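Local coordinates for polycomb protein Pcl (Drosophila melanogaster, PDB 5OQD) that is required early in embryogenesis to establish homeotic gene repression, as a component of the Esc/E(z) complex that methylates histone H3, at residues Leu43-Cys46 / Lys47-Asn50; Met144-Leu147 / Lys148-Lys152; Phe73-Thr76 / Val77-Asn80. One frame throughout, in Å; residues are numbered along the deposited sequence.

Interaction 1 (Leu43-Cys46 / Lys47-Asn50); sequences LQCC and KCRN. With ZN (zinc ion), chain L.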
ATOM      1  N   LEU B  43      -8.979  -6.511   3.845  1.00 59.72           N
ATOM      2  CA  LEU B  43      -8.575  -5.603   4.911  1.00 45.41           C
ATOM      3  C   LEU B  43      -8.768  -6.243   6.282  1.00 60.82           C
ATOM      4  O   LEU B  43      -9.615  -7.120   6.458  1.00 56.29           O
ATOM      5  CB  LEU B  43      -9.357  -4.291   4.825  1.00 43.27           C
ATOM      6  CG  LEU B  43      -9.106  -3.426   3.586  1.00 54.89           C
ATOM      7  CD1 LEU B  43      -9.918  -2.143   3.654  1.00 52.69           C
ATOM      8  CD2 LEU B  43      -7.623  -3.120   3.430  1.00 46.93           C
ATOM      9  N   GLN B  44      -7.975  -5.795   7.248  1.00 54.10           N
ATOM     10  CA  GLN B  44      -8.046  -6.313   8.607  1.00 45.80           C
ATOM     11  C   GLN B  44      -8.649  -5.270   9.543  1.00 45.88           C
ATOM     12  O   GLN B  44      -8.193  -4.125   9.580  1.00 53.96           O
ATOM     13  CB  GLN B  44      -6.657  -6.720   9.094  1.00 43.25           C
ATOM     14  CG  GLN B  44      -6.633  -7.385  10.463  1.00 50.10           C
ATOM     15  CD  GLN B  44      -5.223  -7.689  10.926  1.00 51.06           C
ATOM     16  OE1 GLN B  44      -4.273  -6.998  10.555  1.00 50.33           O
ATOM     17  NE2 GLN B  44      -5.077  -8.728  11.739  1.00 50.75           N
ATOM     18  N   CYS B  45      -9.678  -5.662  10.289  1.00 44.46           N
ATOM     19  CA  CYS B  45     -10.299  -4.768  11.260  1.00 52.87           C
ATOM     20  C   CYS B  45      -9.282  -4.347  12.317  1.00 54.44           C
ATOM     21  O   CYS B  45      -8.468  -5.156  12.762  1.00 52.33           O
ATOM     22  CB  CYS B  45     -11.505  -5.440  11.918  1.00 37.54           C
ATOM     23  SG  CYS B  45     -12.386  -4.413  13.129  1.00 45.80           S
ATOM     24  N   CYS B  46      -9.251  -3.071  12.655  1.00 47.74           N
ATOM     25  CA  CYS B  46      -8.382  -2.636  13.731  1.00 56.05           C
ATOM     26  C   CYS B  46      -8.768  -3.151  15.118  1.00 49.83           C
ATOM     27  O   CYS B  46      -7.904  -3.485  15.903  1.00 58.73           O
ATOM     28  CB  CYS B  46      -8.187  -1.117  13.727  1.00 44.25           C
ATOM     29  SG  CYS B  46      -9.676  -0.112  13.748  1.00 47.02           S
ATOM     30  N   LYS B  47     -10.049  -3.138  15.451  1.00 45.35           N
ATOM     31  CA  LYS B  47     -10.504  -3.673  16.736  1.00 52.09           C
ATOM     32  C   LYS B  47     -10.534  -5.194  17.007  1.00 46.60           C
ATOM     33  O   LYS B  47     -10.049  -5.643  18.033  1.00 56.18           O
ATOM     34  CB  LYS B  47     -11.814  -3.008  17.145  1.00 46.76           C
ATOM     35  CG  LYS B  47     -11.599  -1.605  17.679  1.00 50.42           C
ATOM     36  CD  LYS B  47     -12.902  -0.880  17.931  1.00 51.94           C
ATOM     37  CE  LYS B  47     -12.667   0.363  18.763  1.00 57.67           C
ATOM     38  NZ  LYS B  47     -13.943   1.043  19.092  1.00 65.55           N
ATOM     39  N   CYS B  48     -11.063  -5.972  16.069  1.00 55.93           N
ATOM     40  CA  CYS B  48     -11.245  -7.414  16.224  1.00 45.91           C
ATOM     41  C   CYS B  48     -10.114  -8.198  15.563  1.00 47.95           C
ATOM     42  O   CYS B  48      -9.929  -9.385  15.838  1.00 51.69           O
ATOM     43  CB  CYS B  48     -12.594  -7.852  15.647  1.00 43.37           C
ATOM     44  SG  CYS B  48     -12.703  -7.811  13.842  1.00 51.55           S
ATOM     45  N   ARG B  49      -9.378  -7.523  14.685  1.00 46.30           N
ATOM     46  CA  ARG B  49      -8.213  -8.086  13.999  1.00 43.42           C
ATOM     47  C   ARG B  49      -8.557  -9.260  13.086  1.00 47.41           C
ATOM     48  O   ARG B  49      -7.689 -10.062  12.741  1.00 48.06           O
ATOM     49  CB  ARG B  49      -7.150  -8.514  15.016  1.00 46.08           C
ATOM     50  CG  ARG B  49      -6.796  -7.434  16.027  1.00 46.63           C
ATOM     51  CD  ARG B  49      -5.713  -7.899  16.980  1.00 47.31           C
ATOM     52  NE  ARG B  49      -5.485  -6.935  18.051  1.00 46.75           N
ATOM     53  CZ  ARG B  49      -4.653  -7.134  19.067  1.00 45.80           C
ATOM     54  NH1 ARG B  49      -3.972  -8.268  19.154  1.00 57.16           N
ATOM     55  NH2 ARG B  49      -4.507  -6.202  19.999  1.00 49.51           N
ATOM     56  N   ASN B  50      -9.822  -9.356  12.688  1.00 42.52           N
ATOM     57  CA  ASN B  50     -10.232 -10.349  11.701  1.00 47.38           C
ATOM     58  C   ASN B  50     -10.055  -9.806  10.288  1.00 51.92           C
ATOM     59  O   ASN B  50     -10.032  -8.594  10.077  1.00 49.25           O
ATOM     60  CB  ASN B  50     -11.685 -10.775  11.925  1.00 44.20           C
ATOM     61  CG  ASN B  50     -11.851 -11.670  13.139  1.00 54.35           C
ATOM     62  OD1 ASN B  50     -11.031 -12.552  13.393  1.00 56.21           O
ATOM     63  ND2 ASN B  50     -12.915 -11.442  13.901  1.00 49.90           N
TER
HETATM   64 ZN    ZN L 702     -14.061  -6.013  13.929  1.00 46.83          ZN
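Q44 runs alongside the returning backbone of R49 and N50. Q44 CB lies 4.0 Å from N50 O, and Q44 CG comes to 3.6 Å from that same oxygen. With CG anti to the backbone N (chi1 -175°) and the chain extended beyond it, the amide is carried past N50 to R49. There Q44 NE2 donates to R49 O over 3.1 Å with a nearly straight N-H (170°); R49 O lies almost in the plane of the Q44 amide, whereas NE2 stands 42° out of the R49 carbonyl plane. The other branch, OE1, accepts from K183 NZ. Cutting this chain back to an alanine takes away both polar branches, and would probably leave R49 O without its amide donor and K183 NZ without this acceptor.

In the backbone, C45 N donates to N50 O at 3.0 Å, and R49 N returns a weak bond to C45 O. The turn is a CxxC zinc knuckle of the PHD finger: C45 SG binds the zinc at 2.5 Å and C48 SG at 2.3 Å. Each sulphur also accepts a backbone N-H, C45 SG from C48 N (3.6 Å) and C48 SG from N50 N (3.5 Å), which probably helps disperse thiolate charge. The knuckle joins antiparallel strands 42-44 and 51-53, and C45, C46 and K47 touch C74 on strand 71-74.

Interaction 2 (Met144-Leu147 / Lys148-Lys152); sequences MERL and KQTLK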
ATOM      1  N   MET B 144      11.353  13.218 -10.724  1.00 55.96           N
ATOM      2  CA  MET B 144      12.377  12.231 -11.052  1.00 60.80           C
ATOM      3  C   MET B 144      13.468  12.173  -9.988  1.00 55.63           C
ATOM      4  O   MET B 144      13.832  11.094  -9.519  1.00 55.23           O
ATOM      5  CB  MET B 144      12.999  12.536 -12.417  1.00 58.19           C
ATOM      6  CG  MET B 144      12.322  11.840 -13.580  1.00 62.82           C
ATOM      7  SD  MET B 144      12.483  10.050 -13.472  1.00 78.67           S
ATOM      8  CE  MET B 144      14.259   9.887 -13.300  1.00 67.02           C
ATOM      9  N   GLU B 145      13.984  13.340  -9.614  1.00 50.35           N
ATOM     10  CA  GLU B 145      15.043  13.426  -8.615  1.00 54.34           C
ATOM     11  C   GLU B 145      14.554  12.961  -7.249  1.00 49.68           C
ATOM     12  O   GLU B 145      15.293  12.327  -6.500  1.00 51.52           O
ATOM     13  CB  GLU B 145      15.576  14.857  -8.519  1.00 50.24           C
ATOM     14  CG  GLU B 145      16.154  15.396  -9.820  1.00 59.64           C
ATOM     15  CD  GLU B 145      17.347  14.596 -10.309  1.00 66.61           C
ATOM     16  OE1 GLU B 145      18.057  13.996  -9.473  1.00 62.51           O
ATOM     17  OE2 GLU B 145      17.575  14.563 -11.537  1.00 72.98           O
ATOM     18  N   ARG B 146      13.305  13.285  -6.933  1.00 43.51           N
ATOM     19  CA  ARG B 146      12.699  12.859  -5.678  1.00 48.52           C
ATOM     20  C   ARG B 146      12.569  11.338  -5.630  1.00 48.68           C
ATOM     21  O   ARG B 146      12.787  10.724  -4.586  1.00 41.17           O
ATOM     22  CB  ARG B 146      11.331  13.522  -5.488  1.00 47.17           C
ATOM     23  CG  ARG B 146      10.558  13.028  -4.275  1.00 53.42           C
ATOM     24  CD  ARG B 146      11.365  13.178  -2.993  1.00 51.21           C
ATOM     25  NE  ARG B 146      11.503  14.571  -2.583  1.00 59.54           N
ATOM     26  CZ  ARG B 146      12.285  14.982  -1.591  1.00 51.38           C
ATOM     27  NH1 ARG B 146      13.011  14.104  -0.911  1.00 48.73           N
ATOM     28  NH2 ARG B 146      12.349  16.269  -1.281  1.00 57.93           N
ATOM     29  N   LEU B 147      12.227  10.736  -6.765  1.00 43.78           N
ATOM     30  CA  LEU B 147      12.089   9.285  -6.845  1.00 52.21           C
ATOM     31  C   LEU B 147      13.446   8.590  -6.798  1.00 51.87           C
ATOM     32  O   LEU B 147      13.585   7.527  -6.192  1.00 48.14           O
ATOM     33  CB  LEU B 147      11.345   8.882  -8.119  1.00 48.52           C
ATOM     34  CG  LEU B 147       9.847   9.188  -8.162  1.00 59.79           C
ATOM     35  CD1 LEU B 147       9.227   8.674  -9.454  1.00 62.69           C
ATOM     36  CD2 LEU B 147       9.143   8.595  -6.951  1.00 48.52           C
ATOM     37  N   LYS B 148      14.439   9.191  -7.449  1.00 49.11           N
ATOM     38  CA  LYS B 148      15.799   8.659  -7.434  1.00 48.92           C
ATOM     39  C   LYS B 148      16.350   8.609  -6.016  1.00 48.32           C
ATOM     40  O   LYS B 148      16.959   7.620  -5.609  1.00 48.00           O
ATOM     41  CB  LYS B 148      16.724   9.500  -8.319  1.00 48.37           C
ATOM     42  CG  LYS B 148      16.627   9.201  -9.806  1.00 54.08           C
ATOM     43  CD  LYS B 148      17.603  10.065 -10.590  1.00 60.80           C
ATOM     44  CE  LYS B 148      17.637   9.677 -12.059  1.00 66.26           C
ATOM     45  NZ  LYS B 148      18.494  10.603 -12.853  1.00 79.64           N
ATOM     46  N   GLN B 149      16.127   9.684  -5.267  1.00 41.33           N
ATOM     47  CA  GLN B 149      16.640   9.789  -3.907  1.00 43.61           C
ATOM     48  C   GLN B 149      15.913   8.843  -2.957  1.00 43.08           C
ATOM     49  O   GLN B 149      16.532   8.247  -2.074  1.00 37.20           O
ATOM     50  CB  GLN B 149      16.525  11.226  -3.402  1.00 37.87           C
ATOM     51  CG  GLN B 149      17.184  11.454  -2.057  1.00 49.16           C
ATOM     52  CD  GLN B 149      18.632  11.006  -2.042  1.00 49.02           C
ATOM     53  OE1 GLN B 149      19.364  11.194  -3.014  1.00 48.47           O
ATOM     54  NE2 GLN B 149      19.052  10.400  -0.939  1.00 48.34           N
ATOM     55  N   THR B 150      14.603   8.710  -3.145  1.00 47.12           N
ATOM     56  CA  THR B 150      13.790   7.819  -2.320  1.00 36.09           C
ATOM     57  C   THR B 150      14.281   6.379  -2.425  1.00 41.48           C
ATOM     58  O   THR B 150      14.394   5.673  -1.422  1.00 42.83           O
ATOM     59  CB  THR B 150      12.299   7.879  -2.721  1.00 35.31           C
ATOM     60  OG1 THR B 150      11.839   9.234  -2.646  1.00 37.08           O
ATOM     61  CG2 THR B 150      11.459   7.009  -1.804  1.00 33.94           C
ATOM     62  N   LEU B 151      14.576   5.956  -3.650  1.00 33.29           N
ATOM     63  CA  LEU B 151      15.089   4.615  -3.905  1.00 39.25           C
ATOM     64  C   LEU B 151      16.452   4.410  -3.250  1.00 40.91           C
ATOM     65  O   LEU B 151      16.812   3.290  -2.888  1.00 41.97           O
ATOM     66  CB  LEU B 151      15.179   4.356  -5.411  1.00 49.50           C
ATOM     67  CG  LEU B 151      13.841   4.224  -6.142  1.00 51.31           C
ATOM     68  CD1 LEU B 151      14.002   4.458  -7.633  1.00 41.94           C
ATOM     69  CD2 LEU B 151      13.227   2.857  -5.883  1.00 39.73           C
ATOM     70  N   LYS B 152      17.207   5.496  -3.099  1.00 42.12           N
ATOM     71  CA  LYS B 152      18.490   5.445  -2.407  1.00 40.98           C
ATOM     72  C   LYS B 152      18.300   5.344  -0.898  1.00 40.56           C
ATOM     73  O   LYS B 152      18.915   4.506  -0.242  1.00 34.36           O
ATOM     74  CB  LYS B 152      19.335   6.674  -2.738  1.00 41.45           C
ATOM     75  CG  LYS B 152      20.463   6.410  -3.718  1.00 48.22           C
ATOM     76  CD  LYS B 152      21.505   7.515  -3.648  1.00 63.43           C
ATOM     77  CE  LYS B 152      22.583   7.326  -4.705  1.00 95.35           C
ATOM     78  NZ  LYS B 152      22.026   7.419  -6.084  1.00 69.44           N
TER
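R146 O receives two donors from T150, one turn further along helix 140-153. T150 N reaches R146 O at 3.1 Å as an ordinary i to i+4 helical bond, while T150 OG1 donates to R146 O at 2.6 Å. The two arrive from opposite faces of the carbonyl plane, the hydroxyl tilted 29° from it. The torsion explains this: OG1 lies beside the backbone N and anti to the carbonyl carbon (chi1 -56°), which folds the hydroxyl back over the preceding turn.

The other backbone bonds keep the same spacing. K148 N donates to M144 O at 2.9 Å, Q149 N to E145 O at 3.0 Å and L151 N to L147 O at 3.1 Å.

Apolar contact between side chains rests on K148, whose extended chain lies against the earlier turn. Its CE meets M144 CE at 3.6 Å; the methionine chain folds twice beyond CB and slants across the lysine. K148 CG also lies close to M144 O.

The charged contact is looser. E145 and K148 run alongside one another in the same direction; at 4.3 Å between E145 OE2 and K148 NZ the charges are too far apart for a salt bridge, so any attraction is probably modest.

By order of helices and strands, this is consistent with the third main helix of the winged-helix domain, leading into strands 158-161 and 170-173. M144 and K148 touch L114 of helix 114-125 and L147 touches I122; on helix 92-104, L147 packs on W92, and T150 and L151 on L96.

Interaction 3 (Phe73-Thr76 / Val77-Asn80); sequences FCCT and VCNN. With ZN (zinc ion), chain L.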
ATOM      1  N   PHE B  73      -9.457   0.162   8.821  1.00 53.51           N
ATOM      2  CA  PHE B  73     -10.771  -0.461   8.742  1.00 52.77           C
ATOM      3  C   PHE B  73     -11.284  -0.952  10.091  1.00 53.57           C
ATOM      4  O   PHE B  73     -10.539  -1.517  10.891  1.00 50.89           O
ATOM      5  CB  PHE B  73     -10.743  -1.622   7.747  1.00 47.88           C
ATOM      6  CG  PHE B  73     -11.993  -2.454   7.754  1.00 55.29           C
ATOM      7  CD1 PHE B  73     -13.213  -1.900   7.406  1.00 60.71           C
ATOM      8  CD2 PHE B  73     -11.947  -3.792   8.107  1.00 55.32           C
ATOM      9  CE1 PHE B  73     -14.363  -2.663   7.416  1.00 66.47           C
ATOM     10  CE2 PHE B  73     -13.095  -4.560   8.114  1.00 54.61           C
ATOM     11  CZ  PHE B  73     -14.304  -3.995   7.767  1.00 54.48           C
ATOM     12  N   CYS B  74     -12.570  -0.722  10.330  1.00 52.12           N
ATOM     13  CA  CYS B  74     -13.249  -1.247  11.504  1.00 49.62           C
ATOM     14  C   CYS B  74     -14.616  -1.775  11.087  1.00 58.01           C
ATOM     15  O   CYS B  74     -15.425  -1.042  10.519  1.00 48.71           O
ATOM     16  CB  CYS B  74     -13.387  -0.174  12.584  1.00 50.35           C
ATOM     17  SG  CYS B  74     -13.850  -0.805  14.213  1.00 58.73           S
ATOM     18  N   CYS B  75     -14.868  -3.052  11.360  1.00 49.80           N
ATOM     19  CA  CYS B  75     -16.088  -3.709  10.898  1.00 53.58           C
ATOM     20  C   CYS B  75     -17.325  -3.243  11.662  1.00 47.66           C
ATOM     21  O   CYS B  75     -17.227  -2.487  12.629  1.00 41.74           O
ATOM     22  CB  CYS B  75     -15.952  -5.231  11.011  1.00 56.07           C
ATOM     23  SG  CYS B  75     -15.926  -5.860  12.709  1.00 44.25           S
ATOM     24  N   THR B  76     -18.489  -3.707  11.215  1.00 55.27           N
ATOM     25  CA  THR B  76     -19.760  -3.331  11.824  1.00 56.69           C
ATOM     26  C   THR B  76     -19.915  -3.902  13.230  1.00 53.31           C
ATOM     27  O   THR B  76     -20.609  -3.326  14.070  1.00 53.14           O
ATOM     28  CB  THR B  76     -20.949  -3.794  10.962  1.00 57.31           C
ATOM     29  OG1 THR B  76     -20.771  -5.167  10.598  1.00 60.88           O
ATOM     30  CG2 THR B  76     -21.046  -2.957   9.697  1.00 60.96           C
ATOM     31  N   VAL B  77     -19.262  -5.031  13.488  1.00 47.46           N
ATOM     32  CA  VAL B  77     -19.333  -5.665  14.800  1.00 49.26           C
ATOM     33  C   VAL B  77     -18.615  -4.828  15.853  1.00 52.01           C
ATOM     34  O   VAL B  77     -19.130  -4.607  16.949  1.00 49.04           O
ATOM     35  CB  VAL B  77     -18.721  -7.079  14.778  1.00 54.41           C
ATOM     36  CG1 VAL B  77     -18.933  -7.771  16.116  1.00 50.17           C
ATOM     37  CG2 VAL B  77     -19.329  -7.900  13.648  1.00 52.71           C
ATOM     38  N   CYS B  78     -17.425  -4.353  15.507  1.00 53.72           N
ATOM     39  CA  CYS B  78     -16.585  -3.621  16.447  1.00 46.70           C
ATOM     40  C   CYS B  78     -16.937  -2.139  16.522  1.00 41.39           C
ATOM     41  O   CYS B  78     -16.553  -1.456  17.471  1.00 47.58           O
ATOM     42  CB  CYS B  78     -15.109  -3.780  16.071  1.00 44.34           C
ATOM     43  SG  CYS B  78     -14.500  -5.479  16.098  1.00 44.83           S
ATOM     44  N   ASN B  79     -17.666  -1.644  15.526  1.00 39.83           N
ATOM     45  CA  ASN B  79     -17.973  -0.220  15.454  1.00 54.89           C
ATOM     46  C   ASN B  79     -19.471   0.075  15.520  1.00 58.24           C
ATOM     47  O   ASN B  79     -19.978   0.931  14.794  1.00 55.45           O
ATOM     48  CB  ASN B  79     -17.377   0.379  14.178  1.00 59.26           C
ATOM     49  CG  ASN B  79     -17.289   1.896  14.231  1.00 54.84           C
ATOM     50  OD1 ASN B  79     -16.961   2.475  15.266  1.00 61.14           O
ATOM     51  ND2 ASN B  79     -17.595   2.545  13.115  1.00 46.97           N
ATOM     52  N   ASN B  80     -20.169  -0.648  16.392  1.00 71.21           N
ATOM     53  CA  ASN B  80     -21.584  -0.407  16.672  1.00 53.14           C
ATOM     54  C   ASN B  80     -22.481  -0.401  15.435  1.00 47.95           C
ATOM     55  O   ASN B  80     -23.402   0.412  15.334  1.00 47.19           O
ATOM     56  CB  ASN B  80     -21.746   0.916  17.425  1.00 48.25           C
ATOM     57  CG  ASN B  80     -20.926   0.965  18.700  1.00 64.25           C
ATOM     58  OD1 ASN B  80     -19.790   1.438  18.702  1.00 74.62           O
ATOM     59  ND2 ASN B  80     -21.500   0.473  19.792  1.00 65.85           N
TER
HETATM   60 ZN    ZN L 702     -14.061  -6.013  13.929  1.00 46.83          ZN
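C75 and C78 form a CxxC zinc knuckle, the second pair of cysteines at one zinc site of the PHD finger, with C45 and C48 completing the four sulphurs. C75 SG sits 2.2 Å from the zinc and C78 SG 2.3 Å. C75 SG is also an acceptor: C78 N donates to it at 3.5 Å with an N-H angle of 154°. C75 SG, set between its backbone N and carbonyl carbon (chi1 70°), turns to the inside of the bend, where both the metal and that N-H can be met. The added N-H probably draws off some of the thiolate's negative charge.

The carbonyl of the same cysteine has a weak partner: N79 N reaches C75 O at 3.0 Å, but with an N-H angle of only 127°. The side-chain ND2 of N79 donates beyond the turn, to I82 O, which ties the knuckle to the approach of strand 84-87. Strand 71-74 is paired there through backbone bonding of C74 with F84.

C74 SG has no part in the zinc site. It packs against the turn, 3.7 Å from C78 CB and 3.7 Å from N79 CB, and N79 CB in turn lies 3.3 Å from C75 O.

How the interactions relate
Interactions 1 and 3 are the paired knuckles of a single zinc site: their centres are 8 Å apart, each supplies two thiolates to the same ion, and C46 N lies 2.7 Å from F73 O, a probable hydrogen bond linking the two turns. Both are partly buried: C45 and C75 are enclosed, while residues such as R49 and N80 reach solvent. Interaction 2 is in the winged-helix part, on the far side of the chain's centre, its own centre 34 Å from interaction 1 and 39 Å from interaction 3. No metal takes part there; helical backbone bonds set its shape, with buried leucines on one side and exposed charged chains on another.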